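Local atomic coordinates of ATP-dependent RNA helicase HrpB (Escherichia coli, PDB entry 6EUD), a protein that hydrolyses ATP to ADP and phosphate as a DExH-box helicase that acts on RNA and binds single-stranded RNA. Residues A[17-22]-A[175-180]; A[23-28]-A[141-146]; A[126-129]-A[135-138]; A[137-142]-A[165-170]. All coordinates share one frame; numbering follows the deposited sequence.

Contact 1: A[17-22]-A[175-180]; sequences LTALDC and PVVISE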
loop_
_atom_site.group_PDB
_atom_site.type_symbol
_atom_site.label_atom_id
_atom_site.label_comp_id
_atom_site.label_asym_id
_atom_site.label_seq_id
_atom_site.Cartn_x
_atom_site.Cartn_y
_atom_site.Cartn_z
ATOM N N LEU A 17 -12.454 -7.225 35.843
ATOM C CA LEU A 17 -13.851 -7.615 35.905
ATOM C C LEU A 17 -14.737 -6.383 36.048
ATOM O O LEU A 17 -15.772 -6.287 35.392
ATOM C CB LEU A 17 -14.088 -8.584 37.059
ATOM C CG LEU A 17 -13.306 -9.891 36.962
ATOM C CD1 LEU A 17 -13.659 -10.808 38.118
ATOM C CD2 LEU A 17 -13.580 -10.559 35.645
ATOM N N THR A 18 -14.319 -5.436 36.888
ATOM C CA THR A 18 -15.058 -4.187 37.086
ATOM C C THR A 18 -15.184 -3.391 35.783
ATOM O O THR A 18 -16.263 -2.894 35.456
ATOM C CB THR A 18 -14.396 -3.294 38.155
ATOM O OG1 THR A 18 -14.377 -3.980 39.415
ATOM C CG2 THR A 18 -15.161 -1.991 38.305
ATOM N N ALA A 19 -14.084 -3.275 35.042
ATOM C CA ALA A 19 -14.100 -2.590 33.747
ATOM C C ALA A 19 -14.849 -3.405 32.698
ATOM O O ALA A 19 -15.531 -2.852 31.827
ATOM C CB ALA A 19 -12.676 -2.306 33.271
ATOM N N LEU A 20 -14.708 -4.724 32.784
ATOM C CA LEU A 20 -15.353 -5.633 31.849
ATOM C C LEU A 20 -16.871 -5.434 31.852
ATOM O O LEU A 20 -17.496 -5.325 30.792
ATOM C CB LEU A 20 -14.991 -7.081 32.196
ATOM C CG LEU A 20 -14.670 -7.977 30.999
ATOM C CD1 LEU A 20 -13.849 -7.225 29.970
ATOM C CD2 LEU A 20 -13.925 -9.204 31.473
ATOM N N ASP A 21 -17.440 -5.353 33.053
ATOM C CA ASP A 21 -18.877 -5.185 33.243
ATOM C C ASP A 21 -19.279 -3.709 33.309
ATOM O O ASP A 21 -20.253 -3.355 33.973
ATOM C CB ASP A 21 -19.325 -5.897 34.527
ATOM C CG ASP A 21 -18.737 -7.298 34.668
ATOM O OD1 ASP A 21 -18.557 -7.990 33.647
ATOM O OD2 ASP A 21 -18.452 -7.707 35.814
ATOM N N CYS A 22 -18.521 -2.852 32.633
ATOM C CA CYS A 22 -18.756 -1.407 32.659
ATOM C C CYS A 22 -18.706 -0.787 31.269
ATOM O O CYS A 22 -19.468 0.135 30.962
ATOM C CB CYS A 22 -17.726 -0.711 33.558
ATOM S SG CYS A 22 -17.764 1.101 33.492
ATOM N N PRO A 175 -11.535 1.585 29.219
ATOM C CA PRO A 175 -10.726 1.398 30.427
ATOM C C PRO A 175 -9.412 0.703 30.127
ATOM O O PRO A 175 -9.409 -0.400 29.576
ATOM C CB PRO A 175 -11.611 0.516 31.313
ATOM C CG PRO A 175 -12.989 0.766 30.836
ATOM C CD PRO A 175 -12.866 0.973 29.353
ATOM N N VAL A 176 -8.308 1.349 30.481
ATOM C CA VAL A 176 -6.992 0.743 30.333
ATOM C C VAL A 176 -6.614 0.029 31.628
ATOM O O VAL A 176 -6.627 0.620 32.706
ATOM C CB VAL A 176 -5.919 1.786 29.970
ATOM C CG1 VAL A 176 -4.572 1.099 29.712
ATOM C CG2 VAL A 176 -6.370 2.605 28.759
ATOM N N VAL A 177 -6.287 -1.250 31.514
ATOM C CA VAL A 177 -5.981 -2.064 32.678
ATOM C C VAL A 177 -4.566 -2.611 32.563
ATOM O O VAL A 177 -4.287 -3.431 31.700
ATOM C CB VAL A 177 -6.993 -3.213 32.821
ATOM C CG1 VAL A 177 -6.548 -4.189 33.888
ATOM C CG2 VAL A 177 -8.383 -2.660 33.133
ATOM N N ILE A 178 -3.674 -2.153 33.433
ATOM C CA ILE A 178 -2.250 -2.453 33.284
ATOM C C ILE A 178 -1.706 -3.449 34.305
ATOM O O ILE A 178 -1.770 -3.230 35.514
ATOM C CB ILE A 178 -1.392 -1.177 33.379
ATOM C CG1 ILE A 178 -1.797 -0.188 32.282
ATOM C CG2 ILE A 178 0.086 -1.540 33.268
ATOM C CD1 ILE A 178 -0.982 1.078 32.237
ATOM N N SER A 179 -1.168 -4.546 33.801
ATOM C CA SER A 179 -0.387 -5.449 34.614
ATOM C C SER A 179 1.079 -5.281 34.246
ATOM O O SER A 179 1.446 -5.381 33.077
ATOM C CB SER A 179 -0.842 -6.889 34.401
ATOM O OG SER A 179 0.138 -7.822 34.823
ATOM N N GLU A 180 1.925 -5.001 35.225
ATOM C CA GLU A 180 3.351 -4.938 34.936
ATOM C C GLU A 180 4.154 -5.588 36.042
ATOM O O GLU A 180 3.753 -5.595 37.212
ATOM C CB GLU A 180 3.815 -3.489 34.719
ATOM C CG GLU A 180 4.335 -2.780 35.970
ATOM C CD GLU A 180 4.809 -1.360 35.695
ATOM O OE1 GLU A 180 4.621 -0.873 34.557
ATOM O OE2 GLU A 180 5.367 -0.731 36.620
#
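Val177, whose CG2 faces Ala19 across the contact, is held in the sheet by a probable hydrogen bond from its backbone N to Leu27 O. Pro175 O probably accepts from Leu27 N, so both residues that meet the helix are fixed by the strand beside them. The contact itself is apolar and small, burying 113 Å² in all. At its middle is the methyl of Ala19, on the last turn of helix 13-20. Ala19 CB lies 3.6 Å from Pro175 CB and 3.9 Å from Pro175 CG, so one side of the pyrrolidine ring rests on the methyl. Two residues on, in strand 176-178, the touch is looser: Ala19 CB is 4.3 Å from Val177 CG2. With CG1 of Val177 opposite the backbone N (chi1 171°), CG2 is the branch left turned to the helix. The short alanine side chain probably lets the backbones come close, the CA atoms of Ala19 and Pro175 being 6.2 Å apart. The helix ends directly after this point: Asp21 is the first residue to leave helical angles, and Cys22 N bonds back to Ala19 O at 3.1 Å. Asp21 OD1 forms a salt bridge with Lys154 and OD2 a hydrogen bond with His47, while Val177 also touches Leu16, and Ala19 touches Val26. Helix 13-20 thus packs on the edge strand 176-178 and its neighbour 26-29, whose chain runs on into the predicted ATP-binding loop, an arrangement that belongs to the RecA-like, P-loop NTPase fold of helicase ATP-binding domains.

Contact 2: A[23-28]-A[141-146]; sequences APQVLL and LLLDVQ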
loop_
_atom_site.group_PDB
_atom_site.type_symbol
_atom_site.label_atom_id
_atom_site.label_comp_id
_atom_site.label_asym_id
_atom_site.label_seq_id
_atom_site.Cartn_x
_atom_site.Cartn_y
_atom_site.Cartn_z
ATOM N N ALA A 23 -17.802 -1.295 30.435
ATOM C CA ALA A 23 -17.570 -0.724 29.118
ATOM C C ALA A 23 -17.697 -1.758 27.990
ATOM O O ALA A 23 -17.533 -2.962 28.210
ATOM C CB ALA A 23 -16.193 -0.062 29.082
ATOM N N PRO A 24 -18.010 -1.282 26.775
ATOM C CA PRO A 24 -18.043 -2.142 25.585
ATOM C C PRO A 24 -16.639 -2.589 25.119
ATOM O O PRO A 24 -16.521 -3.635 24.477
ATOM C CB PRO A 24 -18.721 -1.254 24.532
ATOM C CG PRO A 24 -18.468 0.136 24.983
ATOM C CD PRO A 24 -18.475 0.086 26.480
ATOM N N GLN A 25 -15.598 -1.820 25.431
ATOM C CA GLN A 25 -14.238 -2.266 25.142
ATOM C C GLN A 25 -13.350 -2.126 26.385
ATOM O O GLN A 25 -13.441 -1.147 27.130
ATOM C CB GLN A 25 -13.630 -1.480 23.972
ATOM C CG GLN A 25 -14.418 -1.557 22.689
ATOM C CD GLN A 25 -15.607 -0.613 22.701
ATOM O OE1 GLN A 25 -15.574 0.443 23.338
ATOM N NE2 GLN A 25 -16.684 -1.014 22.040
ATOM N N VAL A 26 -12.501 -3.122 26.608
ATOM C CA VAL A 26 -11.520 -3.067 27.678
ATOM C C VAL A 26 -10.130 -3.373 27.134
ATOM O O VAL A 26 -9.926 -4.395 26.484
ATOM C CB VAL A 26 -11.851 -4.054 28.799
ATOM C CG1 VAL A 26 -10.726 -4.085 29.813
ATOM C CG2 VAL A 26 -13.156 -3.668 29.465
ATOM N N LEU A 27 -9.180 -2.483 27.396
ATOM C CA LEU A 27 -7.801 -2.679 26.957
ATOM C C LEU A 27 -6.909 -3.215 28.090
ATOM O O LEU A 27 -6.793 -2.595 29.152
ATOM C CB LEU A 27 -7.243 -1.366 26.407
ATOM C CG LEU A 27 -5.737 -1.300 26.136
ATOM C CD1 LEU A 27 -5.273 -2.416 25.194
ATOM C CD2 LEU A 27 -5.338 0.070 25.593
ATOM N N LEU A 28 -6.298 -4.378 27.870
ATOM C CA LEU A 28 -5.398 -4.968 28.862
ATOM C C LEU A 28 -3.956 -5.040 28.371
ATOM O O LEU A 28 -3.668 -5.541 27.282
ATOM C CB LEU A 28 -5.854 -6.374 29.262
ATOM C CG LEU A 28 -4.851 -7.133 30.146
ATOM C CD1 LEU A 28 -4.811 -6.606 31.589
ATOM C CD2 LEU A 28 -5.106 -8.618 30.118
ATOM N N LEU A 141 -14.558 -4.954 12.481
ATOM C CA LEU A 141 -15.819 -5.681 12.367
ATOM C C LEU A 141 -16.521 -5.727 13.708
ATOM O O LEU A 141 -17.708 -5.434 13.814
ATOM C CB LEU A 141 -15.581 -7.099 11.845
ATOM C CG LEU A 141 -15.044 -7.119 10.410
ATOM C CD1 LEU A 141 -14.534 -8.486 10.027
ATOM C CD2 LEU A 141 -16.140 -6.687 9.456
ATOM N N LEU A 142 -15.774 -6.070 14.743
ATOM C CA LEU A 142 -16.345 -6.180 16.081
ATOM C C LEU A 142 -16.879 -4.850 16.637
ATOM O O LEU A 142 -17.847 -4.833 17.394
ATOM C CB LEU A 142 -15.304 -6.767 17.026
ATOM C CG LEU A 142 -15.010 -8.235 16.746
ATOM C CD1 LEU A 142 -13.766 -8.700 17.485
ATOM C CD2 LEU A 142 -16.229 -9.077 17.108
ATOM N N LEU A 143 -16.252 -3.740 16.270
ATOM C CA LEU A 143 -16.759 -2.434 16.666
ATOM C C LEU A 143 -18.053 -2.101 15.896
ATOM O O LEU A 143 -18.876 -1.307 16.361
ATOM C CB LEU A 143 -15.698 -1.362 16.430
ATOM C CG LEU A 143 -14.506 -1.373 17.400
ATOM C CD1 LEU A 143 -13.476 -0.288 17.060
ATOM C CD2 LEU A 143 -14.998 -1.232 18.829
ATOM N N ASP A 144 -18.239 -2.712 14.727
ATOM C CA ASP A 144 -19.467 -2.492 13.985
ATOM C C ASP A 144 -20.583 -3.392 14.500
ATOM O O ASP A 144 -21.735 -2.961 14.576
ATOM C CB ASP A 144 -19.265 -2.708 12.492
ATOM C CG ASP A 144 -19.029 -1.410 11.760
ATOM O OD1 ASP A 144 -18.731 -0.393 12.426
ATOM O OD2 ASP A 144 -19.169 -1.395 10.527
ATOM N N VAL A 145 -20.240 -4.628 14.858
ATOM C CA VAL A 145 -21.189 -5.523 15.507
ATOM C C VAL A 145 -21.724 -4.891 16.796
ATOM O O VAL A 145 -22.896 -5.047 17.135
ATOM C CB VAL A 145 -20.557 -6.877 15.847
ATOM C CG1 VAL A 145 -21.571 -7.759 16.563
ATOM C CG2 VAL A 145 -20.009 -7.556 14.587
ATOM N N GLN A 146 -20.856 -4.163 17.498
ATOM C CA GLN A 146 -21.217 -3.521 18.763
ATOM C C GLN A 146 -22.075 -2.258 18.622
ATOM O O GLN A 146 -22.663 -1.796 19.599
ATOM C CB GLN A 146 -19.958 -3.164 19.545
ATOM C CG GLN A 146 -19.304 -4.318 20.259
ATOM C CD GLN A 146 -18.005 -3.892 20.895
ATOM O OE1 GLN A 146 -17.181 -3.237 20.255
ATOM N NE2 GLN A 146 -17.818 -4.240 22.163
#
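Gln25 points its CB at helix 133-145, and the chain then bends at chi2 (80°), which brings its amide against both Leu143 and Gln146. Gln25 CG passes 3.9 Å from Leu143 CD2, and Gln25 CD is 4.0 Å from Leu143 CD2. Beyond them, Gln25 NE2 is 3.6 Å from that same Leu143 CD2, so the methyl lies against stem and amide alike. At the tip, Gln25 NE2 donates to Gln146 OE1 at 2.9 Å. The bond is fairly straight at the hydrogen and lies in the amide plane of Gln25, yet reaches the oxygen from above the carbonyl plane of Gln146, the two amides standing 90° apart. Gln146, extended beyond CG, uses its other end too: Gln146 NE2 donates to Pro24 O at 2.7 Å, a more bent bond (134°), and also bonds Leu153 O. With Gln146 cut back to an alanine, Pro24 O and Leu153 O would probably lose their amide donor, and the Gln25 amide would be freer to turn. The glutamine pair ties the C-terminal part of helix 133-145 to the chain leading into strand 26-29, beside strand 154-159, whose Leu155 touches Leu142 and Gln146, while Val26 packs on helix 13-20.

Contact 3: A[126-129]-A[135-138]; sequences DEFH and ADLA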
loop_
_atom_site.group_PDB
_atom_site.type_symbol
_atom_site.label_atom_id
_atom_site.label_comp_id
_atom_site.label_asym_id
_atom_site.label_seq_id
_atom_site.Cartn_x
_atom_site.Cartn_y
_atom_site.Cartn_z
ATOM N N ASP A 126 -5.814 -11.183 21.157
ATOM C CA ASP A 126 -4.548 -11.349 21.846
ATOM C C ASP A 126 -3.367 -10.898 20.982
ATOM O O ASP A 126 -3.473 -10.846 19.764
ATOM C CB ASP A 126 -4.388 -12.810 22.282
ATOM C CG ASP A 126 -3.374 -12.978 23.387
ATOM O OD1 ASP A 126 -2.793 -14.074 23.488
ATOM O OD2 ASP A 126 -3.148 -12.011 24.149
ATOM N N GLU A 127 -2.249 -10.580 21.635
ATOM C CA GLU A 127 -1.039 -10.090 20.977
ATOM C C GLU A 127 -1.355 -8.940 20.025
ATOM O O GLU A 127 -0.845 -8.888 18.913
ATOM C CB GLU A 127 -0.332 -11.227 20.235
ATOM C CG GLU A 127 -0.194 -12.500 21.066
ATOM C CD GLU A 127 0.645 -12.313 22.330
ATOM O OE1 GLU A 127 1.614 -11.525 22.305
ATOM O OE2 GLU A 127 0.334 -12.954 23.358
ATOM N N PHE A 128 -2.191 -8.011 20.477
ATOM C CA PHE A 128 -2.653 -6.926 19.613
ATOM C C PHE A 128 -1.538 -5.961 19.189
ATOM O O PHE A 128 -1.635 -5.300 18.159
ATOM C CB PHE A 128 -3.768 -6.122 20.289
ATOM C CG PHE A 128 -4.456 -5.175 19.349
ATOM C CD1 PHE A 128 -4.092 -3.839 19.289
ATOM C CD2 PHE A 128 -5.442 -5.639 18.487
ATOM C CE1 PHE A 128 -4.706 -2.978 18.390
ATOM C CE2 PHE A 128 -6.062 -4.782 17.594
ATOM C CZ PHE A 128 -5.682 -3.445 17.552
ATOM N N HIS A 129 -0.490 -5.878 19.992
ATOM C CA HIS A 129 0.631 -4.993 19.719
ATOM C C HIS A 129 1.349 -5.320 18.402
ATOM O O HIS A 129 2.101 -4.494 17.890
ATOM C CB HIS A 129 1.624 -5.072 20.861
ATOM C CG HIS A 129 2.130 -6.455 21.086
ATOM N ND1 HIS A 129 1.468 -7.367 21.880
ATOM C CD2 HIS A 129 3.203 -7.103 20.577
ATOM C CE1 HIS A 129 2.126 -8.512 21.866
ATOM N NE2 HIS A 129 3.185 -8.376 21.087
ATOM N N ALA A 135 -5.886 -8.884 12.860
ATOM C CA ALA A 135 -6.482 -8.408 14.112
ATOM C C ALA A 135 -7.091 -7.007 13.972
ATOM O O ALA A 135 -8.044 -6.666 14.682
ATOM C CB ALA A 135 -5.455 -8.423 15.234
ATOM N N ASP A 136 -6.545 -6.203 13.060
ATOM C CA ASP A 136 -7.119 -4.898 12.767
ATOM C C ASP A 136 -8.496 -5.067 12.134
ATOM O O ASP A 136 -9.467 -4.407 12.521
ATOM C CB ASP A 136 -6.204 -4.105 11.835
ATOM C CG ASP A 136 -5.083 -3.370 12.581
ATOM O OD1 ASP A 136 -4.823 -3.657 13.778
ATOM O OD2 ASP A 136 -4.434 -2.511 11.946
ATOM N N LEU A 137 -8.575 -5.960 11.154
ATOM C CA LEU A 137 -9.834 -6.240 10.496
ATOM C C LEU A 137 -10.838 -6.792 11.512
ATOM O O LEU A 137 -11.969 -6.328 11.559
ATOM C CB LEU A 137 -9.626 -7.204 9.332
ATOM C CG LEU A 137 -10.924 -7.629 8.646
ATOM C CD1 LEU A 137 -11.735 -6.402 8.253
ATOM C CD2 LEU A 137 -10.645 -8.523 7.444
ATOM N N ALA A 138 -10.424 -7.742 12.351
ATOM C CA ALA A 138 -11.301 -8.226 13.436
ATOM C C ALA A 138 -11.796 -7.094 14.337
ATOM O O ALA A 138 -12.969 -7.038 14.676
ATOM C CB ALA A 138 -10.594 -9.262 14.279
#
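A chi1 of -169° sets Phe128 CG opposite the backbone nitrogen and carries the ring out to the first turns of helix 133-145. From the helix, Asp136 (chi1 -84°) swings its carboxylate back to the far end of that ring. Between them the ring meets three groups. Its CD2 corner touches the methyl of Ala135, Phe128 CD2 to Ala135 CB being 4.3 Å. Next along the rim, Phe128 CE2 is 4.0 Å from Ala135 O, which lies at the ring edge near its plane. At the end, Phe128 CZ comes within 3.9 Å of Asp136 OD1; this approach is oblique, with ring and carboxylate planes 36° apart. The slightly positive rim hydrogens probably suit Ala135 O, but no hydrogen bond crosses here. The other carboxylate oxygen, Asp136 OD2, forms a salt bridge with Arg131, which helps to fix the turn of the group. All three touching residues are buried, and the whole contact covers 114 Å². Glu127 takes left-handed helical angles, and the side chains of the loop go different ways: the phenylalanine to the helix, Glu127 OE2 to a salt bridge with Lys36, Asp126 OD1 to a hydrogen bond with Ser37 OG. His129 NE2 is hydrogen-bonded to Thr280 OG1, within the C-terminal helicase region. In this DEFH box the acidic residues turn to the P-loop, as in motif II (Walker B) of DExH helicases; here the variable third position is a phenylalanine packed on the following helix.

Contact 4: A[137-142]-A[165-170]; sequences LALALL and DRLQQM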
loop_
_atom_site.group_PDB
_atom_site.type_symbol
_atom_site.label_atom_id
_atom_site.label_comp_id
_atom_site.label_asym_id
_atom_site.label_seq_id
_atom_site.Cartn_x
_atom_site.Cartn_y
_atom_site.Cartn_z
ATOM N N LEU A 137 -8.575 -5.960 11.154
ATOM C CA LEU A 137 -9.834 -6.240 10.496
ATOM C C LEU A 137 -10.838 -6.792 11.512
ATOM O O LEU A 137 -11.969 -6.328 11.559
ATOM C CB LEU A 137 -9.626 -7.204 9.332
ATOM C CG LEU A 137 -10.924 -7.629 8.646
ATOM C CD1 LEU A 137 -11.735 -6.402 8.253
ATOM C CD2 LEU A 137 -10.645 -8.523 7.444
ATOM N N ALA A 138 -10.424 -7.742 12.351
ATOM C CA ALA A 138 -11.301 -8.226 13.436
ATOM C C ALA A 138 -11.796 -7.094 14.337
ATOM O O ALA A 138 -12.969 -7.038 14.676
ATOM C CB ALA A 138 -10.594 -9.262 14.279
ATOM N N LEU A 139 -10.899 -6.195 14.725
ATOM C CA LEU A 139 -11.286 -5.062 15.557
ATOM C C LEU A 139 -12.365 -4.186 14.907
ATOM O O LEU A 139 -13.342 -3.825 15.559
ATOM C CB LEU A 139 -10.070 -4.201 15.892
ATOM C CG LEU A 139 -10.404 -3.020 16.796
ATOM C CD1 LEU A 139 -11.051 -3.535 18.064
ATOM C CD2 LEU A 139 -9.159 -2.218 17.127
ATOM N N ALA A 140 -12.182 -3.849 13.631
ATOM C CA ALA A 140 -13.131 -3.015 12.888
ATOM C C ALA A 140 -14.524 -3.652 12.768
ATOM O O ALA A 140 -15.551 -2.959 12.926
ATOM C CB ALA A 140 -12.579 -2.704 11.504
ATOM N N LEU A 141 -14.558 -4.954 12.481
ATOM C CA LEU A 141 -15.819 -5.681 12.367
ATOM C C LEU A 141 -16.521 -5.727 13.708
ATOM O O LEU A 141 -17.708 -5.434 13.814
ATOM C CB LEU A 141 -15.581 -7.099 11.845
ATOM C CG LEU A 141 -15.044 -7.119 10.410
ATOM C CD1 LEU A 141 -14.534 -8.486 10.027
ATOM C CD2 LEU A 141 -16.140 -6.687 9.456
ATOM N N LEU A 142 -15.774 -6.070 14.743
ATOM C CA LEU A 142 -16.345 -6.180 16.081
ATOM C C LEU A 142 -16.879 -4.850 16.637
ATOM O O LEU A 142 -17.847 -4.833 17.394
ATOM C CB LEU A 142 -15.304 -6.767 17.026
ATOM C CG LEU A 142 -15.010 -8.235 16.746
ATOM C CD1 LEU A 142 -13.766 -8.700 17.485
ATOM C CD2 LEU A 142 -16.229 -9.077 17.108
ATOM N N ASP A 165 -0.998 3.915 22.949
ATOM C CA ASP A 165 -1.883 5.076 22.963
ATOM C C ASP A 165 -2.378 5.700 21.649
ATOM O O ASP A 165 -2.916 6.824 21.733
ATOM C CB ASP A 165 -1.265 6.154 23.885
ATOM C CG ASP A 165 0.221 6.214 23.795
ATOM O OD1 ASP A 165 0.846 5.249 23.304
ATOM O OD2 ASP A 165 0.774 7.250 24.191
ATOM N N ARG A 166 -2.270 5.017 20.496
ATOM C CA ARG A 166 -3.105 5.449 19.387
ATOM C C ARG A 166 -4.424 4.674 19.468
ATOM O O ARG A 166 -5.377 4.991 18.768
ATOM C CB ARG A 166 -2.413 5.272 18.044
ATOM C CG ARG A 166 -1.688 6.541 17.541
ATOM C CD ARG A 166 -1.120 6.465 16.153
ATOM N NE ARG A 166 -1.955 5.699 15.235
ATOM C CZ ARG A 166 -2.677 6.228 14.248
ATOM N NH1 ARG A 166 -2.740 7.543 14.076
ATOM N NH2 ARG A 166 -3.381 5.440 13.448
ATOM N N LEU A 167 -4.485 3.714 20.393
ATOM C CA LEU A 167 -5.685 2.893 20.605
ATOM C C LEU A 167 -6.748 3.596 21.466
ATOM O O LEU A 167 -7.941 3.522 21.172
ATOM C CB LEU A 167 -5.298 1.551 21.233
ATOM C CG LEU A 167 -6.346 0.442 21.285
ATOM C CD1 LEU A 167 -6.872 0.125 19.900
ATOM C CD2 LEU A 167 -5.773 -0.803 21.912
ATOM N N GLN A 168 -6.337 4.287 22.524
ATOM C CA GLN A 168 -7.317 5.055 23.303
ATOM C C GLN A 168 -7.699 6.336 22.578
ATOM O O GLN A 168 -8.734 6.930 22.867
ATOM C CB GLN A 168 -6.798 5.413 24.700
ATOM C CG GLN A 168 -6.064 4.319 25.460
ATOM C CD GLN A 168 -4.687 4.145 24.910
ATOM O OE1 GLN A 168 -4.482 4.433 23.744
ATOM N NE2 GLN A 168 -3.727 3.731 25.737
ATOM N N GLN A 169 -6.849 6.789 21.663
ATOM C CA GLN A 169 -7.224 7.911 20.813
ATOM C C GLN A 169 -8.384 7.489 19.910
ATOM O O GLN A 169 -9.221 8.315 19.547
ATOM C CB GLN A 169 -6.033 8.407 19.990
ATOM C CG GLN A 169 -4.928 9.047 20.819
ATOM C CD GLN A 169 -3.726 9.463 19.984
ATOM O OE1 GLN A 169 -3.603 9.088 18.816
ATOM N NE2 GLN A 169 -2.814 10.209 20.595
ATOM N N MET A 170 -8.431 6.205 19.556
ATOM C CA MET A 170 -9.586 5.650 18.859
ATOM C C MET A 170 -10.697 5.325 19.865
ATOM O O MET A 170 -11.881 5.475 19.568
ATOM C CB MET A 170 -9.204 4.396 18.061
ATOM C CG MET A 170 -10.307 3.929 17.116
ATOM S SD MET A 170 -10.000 2.353 16.279
ATOM C CE MET A 170 -10.155 1.211 17.642
#
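Leu139 and Met170 meet tip to tip, and apolar packing is the whole of what passes between the two segments. Leu139 CD2 lies 3.6 Å from Met170 CE. The same methyl serves a second partner more loosely, Leu139 CD2 to Leu167 CD1 being 4.3 Å. Met170 owes its reach to a chain that runs out straight and then turns at chi3 (70°), which brings CE rather than the sulfur to the leucine. Only these ends touch: the nearest CA atoms, of Leu139 and Leu167, stand 11.0 Å apart, and 79 Å² is buried. The backbone bonds differ on the two sides. On helix 133-145 they are regular, with Leu142 N to Ala138 O at 3.0 Å. On the short helix 167-170 they are weak, Met170 N lying 3.2 Å from Leu167 O and 3.4 Å from Arg166 O. Of charged pairs, Arg166 forms a salt bridge with Asp382, away from Leu139. Leu139 also rests on Leu155 and Ile157 of strand 154-159, while Leu167 touches Leu27 of the adjoining strand 26-29, so the two helices meet over the sheet; helices 106-113 and 361-370 flank helix 133-145 through Leu141.

Overall arrangement
All four contacts lie in the helicase ATP-binding region, on one side of the chain's centre. Contacts 2, 3 and 4 share helix 133-145: contact 3 takes its early turns, contact 4 the middle and contact 2 the end. Contacts 2 and 4 have centres about 8 Å apart and meet where Leu143 CD1 lies 3.7 Å from Met170 CE; contact 3 joins contact 4 through Phe128 and Leu139. Contact 1, whose centre is about 18 Å from that of contact 3, spans the others in sequence and adjoins contact 2 through the paired strands 26-29 and 176-178. Together they link the sheet's edge to the DEFH box beside the predicted ATP site.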